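Local coordinates for protein putative aminomethyltransferase (Leptospirillum rubarum, PDB 3TTG) that is a putative aminomethyltransferase that shares the fold of the glycine cleavage T-protein and probably binds a folate, its reaction being unproven, at residues V26-I31 with G212-D217; K34-F39 with D206-K211. All blocks are in the same frame, centred on the assembly; numbering follows the deposited sequence.

Contact 1 of 2, residues V26-I31 with G212-D217; sequences VSDTRI and GGVLLD
Ile31 and Val214 meet branch against branch where helix 29-34 lies beside strand 214-215, an outermost strand of the six-stranded mixed sheet in the folate-binding domain. The CG2 methyl of Ile31 sits 3.8 Å from Val214 CB, the two side chains crossing at a slant. With CG1 swung beside the backbone N (chi1 -60°), this methyl extends opposite that nitrogen and also comes within 3.3 Å of Gly212 O, a close methyl-to-carbonyl approach.

Val214 divides its two methyls between partners. CG1 reaches the backbone of the helix's approach, 3.7 Å from Asp28 O, and also lies against Ile31 CB. CG2 turns to the Asp28 side chain, crossing it at about a right angle, 3.8 Å from Asp28 CB. A beta-branched residue suits the place, being at home in a strand while offering two short arms. More loosely, Leu216 CD2 approaches Asp28 O at 4.3 Å.

Gly212, just past helix 197-211, takes a positive phi (62°), which favours glycine; the carbonyl carbon of Gly213 lies near Ile31 CG2.

Further out, the contact turns polar. A type I turn from Val26 to Thr29 leads into the first helix and sets Asp28 facing the strand; its OD1 is hydrogen-bonded to Ser220 OG in helix 218-227. Asp217 caps that helix, OD1 receiving Ser220 N. The nearby helix start would probably ease the gathering of two carboxylates, whose Asp28 OD2 and Asp217 OD1 are 5.5 Å apart. A water lies between the segments. Its link to Asp28 OD2, at 2.4 Å, is too short to be trusted in detail; it donates weakly to Leu215 O and accepts from Asp217 N at 3.1 Å.

Contact 2 of 2, residues K34-F39 with D206-K211; sequences KKFGLF and DFTSNK
Lys35 stretches its aliphatic chain over the main chain at Lys211, bringing CD to 3.7 Å from Lys211 O. NZ, at 4.0 Å from Lys211 O, makes only a loose approach. A long flexible residue fits here, since its methylenes can cover that carbonyl while the side chain also touches the loop at Glu144.

Phe36 carries most of the contact. Its CG lies between the backbone N and carbonyl carbon (chi1 71°), sending the ring out toward the helix, where CZ meets the edge of Phe207, 3.7 Å from Phe207 CD2. The two planes are inclined at 47°, an oblique pairing of aromatics. Val148 of helix 145-152 touches both rings. Along its own rim, near the ring plane, Phe36 CE1 comes to 3.6 Å from Thr208 OG1, and Lys211 CB lies at the rim as well. Phe207 is in turn covered on one face by Lys211 CG, 3.5 Å above the plane and offset toward the rim, a packing of neighbouring helical turns. With an alanine here, the Phe207 edge would probably lose its aromatic neighbour, and a gap would open beside Thr208 OG1 and Lys211 CB, which now lie at the edge of the Phe36 ring.

Helix 197-211 is the connection in a beta-alpha-beta crossover, joining strand 187-193 to strand 214-215, which run parallel with two strands between them; strand 37-39 is one of those two. On it, Leu38 continues the apolar surface: its CD2 lies 3.6 Å from Thr208 OG1. That hydroxyl, though flanked by carbon, is satisfied by a hydrogen bond to Leu204 O one turn earlier, so threonine can sit against apolar groups.

Both contacts belong to the same edge of the folate-binding domain's mixed sheet, and they join through neighbouring parallel strands: Leu216 N to Leu38 O and Val214 O to Leu38 N are probable backbone hydrogen bonds. The pairs are built from two helix-strand units far apart in the sequence, so contact 2, which sets strand 37-39 against helix 197-211, is nested within the loop that contact 1 closes by setting helix 29-34 against strand 214-215. Contact 1 is a surface contact, where aliphatic branches give way to carboxylates and water. Contact 2 is partly buried and more aromatic, with one threonine hydroxyl, bonded within its own helix, among the apolar groups and the lysines toward the outside.

Contact 1 of 2, residues V26-I31 with G212-D217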
loop_
_atom_site.group_PDB
_atom_site.type_symbol
_atom_site.label_atom_id
_atom_site.label_comp_id
_atom_site.label_asym_id
_atom_site.label_seq_id
_atom_site.Cartn_x
_atom_site.Cartn_y
_atom_site.Cartn_z
ATOM N N VAL A 26 7.616 18.642 -6.354
ATOM C CA VAL A 26 7.953 17.214 -6.088
ATOM C C VAL A 26 9.297 16.820 -6.665
ATOM O O VAL A 26 9.576 15.617 -6.788
ATOM C CB VAL A 26 6.849 16.309 -6.650
ATOM C CG1 VAL A 26 5.559 16.542 -5.882
ATOM C CG2 VAL A 26 6.645 16.533 -8.149
ATOM N N SER A 27 10.151 17.819 -7.017
ATOM C CA SER A 27 11.479 17.535 -7.562
ATOM C C SER A 27 12.356 16.692 -6.604
ATOM O O SER A 27 13.265 16.005 -7.062
ATOM C CB SER A 27 12.217 18.837 -7.904
ATOM O OG SER A 27 12.627 19.487 -6.716
ATOM N N ASP A 28 12.123 16.784 -5.297
ATOM C CA ASP A 28 12.938 16.037 -4.335
ATOM C C ASP A 28 12.583 14.522 -4.280
ATOM O O ASP A 28 13.302 13.802 -3.597
ATOM C CB ASP A 28 12.889 16.651 -2.931
ATOM C CG ASP A 28 11.514 16.758 -2.335
ATOM O OD1 ASP A 28 10.534 16.483 -3.065
ATOM O OD2 ASP A 28 11.397 17.326 -1.232
ATOM N N THR A 29 11.585 13.996 -5.058
ATOM C CA THR A 29 11.432 12.522 -5.089
ATOM C C THR A 29 12.662 11.921 -5.763
ATOM O O THR A 29 13.064 10.802 -5.451
ATOM C CB THR A 29 10.161 12.078 -5.773
ATOM O OG1 THR A 29 10.246 12.320 -7.180
ATOM C CG2 THR A 29 8.907 12.681 -5.135
ATOM N N ARG A 30 13.340 12.715 -6.631
ATOM C CA ARG A 30 14.561 12.256 -7.326
ATOM C C ARG A 30 15.609 11.731 -6.337
ATOM O O ARG A 30 16.214 10.681 -6.566
ATOM C CB ARG A 30 15.176 13.412 -8.140
ATOM C CG ARG A 30 14.320 13.849 -9.312
ATOM C CD ARG A 30 14.938 15.095 -9.949
ATOM N NE ARG A 30 14.129 15.701 -11.017
ATOM C CZ ARG A 30 14.102 15.306 -12.295
ATOM N NH1 ARG A 30 14.759 14.222 -12.679
ATOM N NH2 ARG A 30 13.385 15.974 -13.188
ATOM N N ILE A 31 15.764 12.427 -5.197
ATOM C CA ILE A 31 16.720 12.019 -4.166
ATOM C C ILE A 31 16.225 10.732 -3.524
ATOM O O ILE A 31 17.025 9.833 -3.245
ATOM C CB ILE A 31 16.918 13.155 -3.134
ATOM C CG1 ILE A 31 17.457 14.440 -3.812
ATOM C CG2 ILE A 31 17.840 12.719 -1.976
ATOM C CD1 ILE A 31 17.260 15.722 -2.877
ATOM N N GLY A 212 22.967 12.301 2.606
ATOM C CA GLY A 212 22.238 12.868 1.480
ATOM C C GLY A 212 20.890 12.296 1.088
ATOM O O GLY A 212 20.498 12.375 -0.085
ATOM N N GLY A 213 20.130 11.818 2.056
ATOM C CA GLY A 213 18.760 11.401 1.810
ATOM C C GLY A 213 17.890 12.642 1.842
ATOM O O GLY A 213 18.413 13.748 1.967
ATOM N N VAL A 214 16.565 12.488 1.823
ATOM C CA VAL A 214 15.670 13.641 1.850
ATOM C C VAL A 214 14.505 13.417 2.787
ATOM O O VAL A 214 13.926 12.336 2.840
ATOM C CB VAL A 214 15.181 13.961 0.390
ATOM C CG1 VAL A 214 14.421 12.808 -0.253
ATOM C CG2 VAL A 214 14.401 15.286 0.304
ATOM N N LEU A 215 14.115 14.481 3.471
ATOM C CA LEU A 215 12.933 14.498 4.305
ATOM C C LEU A 215 11.769 14.865 3.390
ATOM O O LEU A 215 11.699 15.973 2.851
ATOM C CB LEU A 215 13.103 15.476 5.460
ATOM C CG LEU A 215 11.987 15.531 6.496
ATOM C CD1 LEU A 215 11.726 14.179 7.136
ATOM C CD2 LEU A 215 12.311 16.549 7.592
ATOM N N LEU A 216 10.888 13.921 3.171
ATOM C CA LEU A 216 9.722 14.111 2.295
ATOM C C LEU A 216 8.553 14.717 3.083
ATOM O O LEU A 216 8.319 14.359 4.234
ATOM C CB LEU A 216 9.311 12.761 1.719
ATOM C CG LEU A 216 10.318 12.033 0.781
ATOM C CD1 LEU A 216 9.863 10.598 0.491
ATOM C CD2 LEU A 216 10.481 12.764 -0.535
ATOM N N ASP A 217 7.832 15.618 2.474
ATOM C CA ASP A 217 6.582 16.125 3.016
ATOM C C ASP A 217 5.468 15.195 2.439
ATOM O O ASP A 217 5.760 14.327 1.594
ATOM C CB ASP A 217 6.411 17.655 2.691
ATOM C CG ASP A 217 6.136 18.031 1.254
ATOM O OD1 ASP A 217 6.105 17.109 0.377
ATOM O OD2 ASP A 217 6.101 19.243 0.965
HETATM O O HOH W 1 9.624 17.144 0.387
#

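Contact 2 of 2, residues K34-F39 with D206-K211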
loop_
_atom_site.group_PDB
_atom_site.type_symbol
_atom_site.label_atom_id
_atom_site.label_comp_id
_atom_site.label_asym_id
_atom_site.label_seq_id
_atom_site.Cartn_x
_atom_site.Cartn_y
_atom_site.Cartn_z
ATOM N N LYS A 34 17.048 7.751 -5.783
ATOM C CA LYS A 34 18.478 7.472 -5.919
ATOM C C LYS A 34 19.126 7.071 -4.578
ATOM O O LYS A 34 20.050 6.272 -4.577
ATOM C CB LYS A 34 19.180 8.720 -6.492
ATOM C CG LYS A 34 20.543 8.447 -7.132
ATOM C CD LYS A 34 21.433 9.711 -7.229
ATOM C CE LYS A 34 22.570 9.741 -6.225
ATOM N NZ LYS A 34 23.277 11.056 -6.222
ATOM N N LYS A 35 18.720 7.694 -3.472
ATOM C CA LYS A 35 19.277 7.407 -2.139
ATOM C C LYS A 35 18.177 6.880 -1.219
ATOM O O LYS A 35 17.952 5.664 -1.128
ATOM C CB LYS A 35 19.965 8.670 -1.585
ATOM C CG LYS A 35 21.148 9.111 -2.488
ATOM C CD LYS A 35 22.240 9.866 -1.764
ATOM C CE LYS A 35 23.011 10.783 -2.683
ATOM N NZ LYS A 35 24.029 11.593 -1.961
ATOM N N PHE A 36 17.517 7.756 -0.505
ATOM C CA PHE A 36 16.410 7.357 0.354
ATOM C C PHE A 36 15.627 8.575 0.755
ATOM O O PHE A 36 16.142 9.697 0.713
ATOM C CB PHE A 36 16.852 6.547 1.614
ATOM C CG PHE A 36 17.583 7.360 2.662
ATOM C CD1 PHE A 36 16.889 7.993 3.687
ATOM C CD2 PHE A 36 18.951 7.538 2.591
ATOM C CE1 PHE A 36 17.564 8.773 4.622
ATOM C CE2 PHE A 36 19.615 8.327 3.521
ATOM C CZ PHE A 36 18.917 8.915 4.539
ATOM N N GLY A 37 14.382 8.315 1.105
ATOM C CA GLY A 37 13.450 9.317 1.554
ATOM C C GLY A 37 12.949 8.910 2.906
ATOM O O GLY A 37 12.733 7.727 3.170
ATOM N N LEU A 38 12.705 9.896 3.732
ATOM C CA LEU A 38 12.185 9.766 5.096
ATOM C C LEU A 38 10.861 10.506 5.180
ATOM O O LEU A 38 10.758 11.641 4.685
ATOM C CB LEU A 38 13.260 10.380 6.004
ATOM C CG LEU A 38 12.990 10.528 7.460
ATOM C CD1 LEU A 38 12.697 9.199 8.099
ATOM C CD2 LEU A 38 14.152 11.149 8.118
ATOM N N PHE A 39 9.824 9.865 5.781
ATOM C CA PHE A 39 8.498 10.443 5.908
ATOM C C PHE A 39 7.900 10.176 7.273
ATOM O O PHE A 39 7.884 9.025 7.720
ATOM C CB PHE A 39 7.573 9.879 4.805
ATOM C CG PHE A 39 6.156 10.394 4.879
ATOM C CD1 PHE A 39 5.880 11.747 4.693
ATOM C CD2 PHE A 39 5.092 9.529 5.115
ATOM C CE1 PHE A 39 4.574 12.220 4.746
ATOM C CE2 PHE A 39 3.786 10.004 5.161
ATOM C CZ PHE A 39 3.530 11.346 5.009
ATOM N N ASP A 206 20.249 13.524 11.500
ATOM C CA ASP A 206 21.709 13.490 11.341
ATOM C C ASP A 206 22.084 12.594 10.159
ATOM O O ASP A 206 22.826 13.009 9.276
ATOM C CB ASP A 206 22.412 12.966 12.617
ATOM C CG ASP A 206 22.238 13.808 13.882
ATOM O OD1 ASP A 206 21.868 15.001 13.759
ATOM O OD2 ASP A 206 22.498 13.274 14.996
ATOM N N PHE A 207 21.526 11.384 10.119
ATOM C CA PHE A 207 21.802 10.433 9.051
ATOM C C PHE A 207 21.396 10.989 7.705
ATOM O O PHE A 207 22.142 10.851 6.743
ATOM C CB PHE A 207 21.101 9.088 9.293
ATOM C CG PHE A 207 21.706 7.985 8.466
ATOM C CD1 PHE A 207 22.798 7.273 8.926
ATOM C CD2 PHE A 207 21.228 7.708 7.200
ATOM C CE1 PHE A 207 23.373 6.267 8.149
ATOM C CE2 PHE A 207 21.796 6.699 6.428
ATOM C CZ PHE A 207 22.856 5.969 6.914
ATOM N N THR A 208 20.247 11.657 7.640
ATOM C CA THR A 208 19.747 12.259 6.402
ATOM C C THR A 208 20.696 13.338 5.896
ATOM O O THR A 208 21.077 13.294 4.732
ATOM C CB THR A 208 18.314 12.815 6.614
ATOM O OG1 THR A 208 17.431 11.704 6.720
ATOM C CG2 THR A 208 17.854 13.663 5.496
ATOM N N SER A 209 21.065 14.285 6.758
ATOM C CA SER A 209 21.956 15.384 6.408
ATOM C C SER A 209 23.374 14.882 6.002
ATOM O O SER A 209 23.989 15.452 5.101
ATOM C CB SER A 209 22.070 16.352 7.589
ATOM O OG SER A 209 22.990 17.399 7.331
ATOM N N ASN A 210 23.876 13.833 6.672
ATOM C CA ASN A 210 25.220 13.306 6.414
ATOM C C ASN A 210 25.291 12.445 5.169
ATOM O O ASN A 210 26.255 12.558 4.419
ATOM C CB ASN A 210 25.716 12.487 7.613
ATOM C CG ASN A 210 25.984 13.320 8.845
ATOM O OD1 ASN A 210 26.170 14.539 8.793
ATOM N ND2 ASN A 210 26.034 12.672 9.986
ATOM N N LYS A 211 24.307 11.574 4.971
ATOM C CA LYS A 211 24.284 10.619 3.859
ATOM C C LYS A 211 23.401 11.045 2.646
ATOM O O LYS A 211 23.169 10.229 1.752
ATOM C CB LYS A 211 23.813 9.254 4.393
ATOM C CG LYS A 211 24.694 8.767 5.564
ATOM C CD LYS A 211 26.087 8.324 5.122
ATOM C CE LYS A 211 26.924 7.793 6.263
ATOM N NZ LYS A 211 28.238 7.272 5.786
#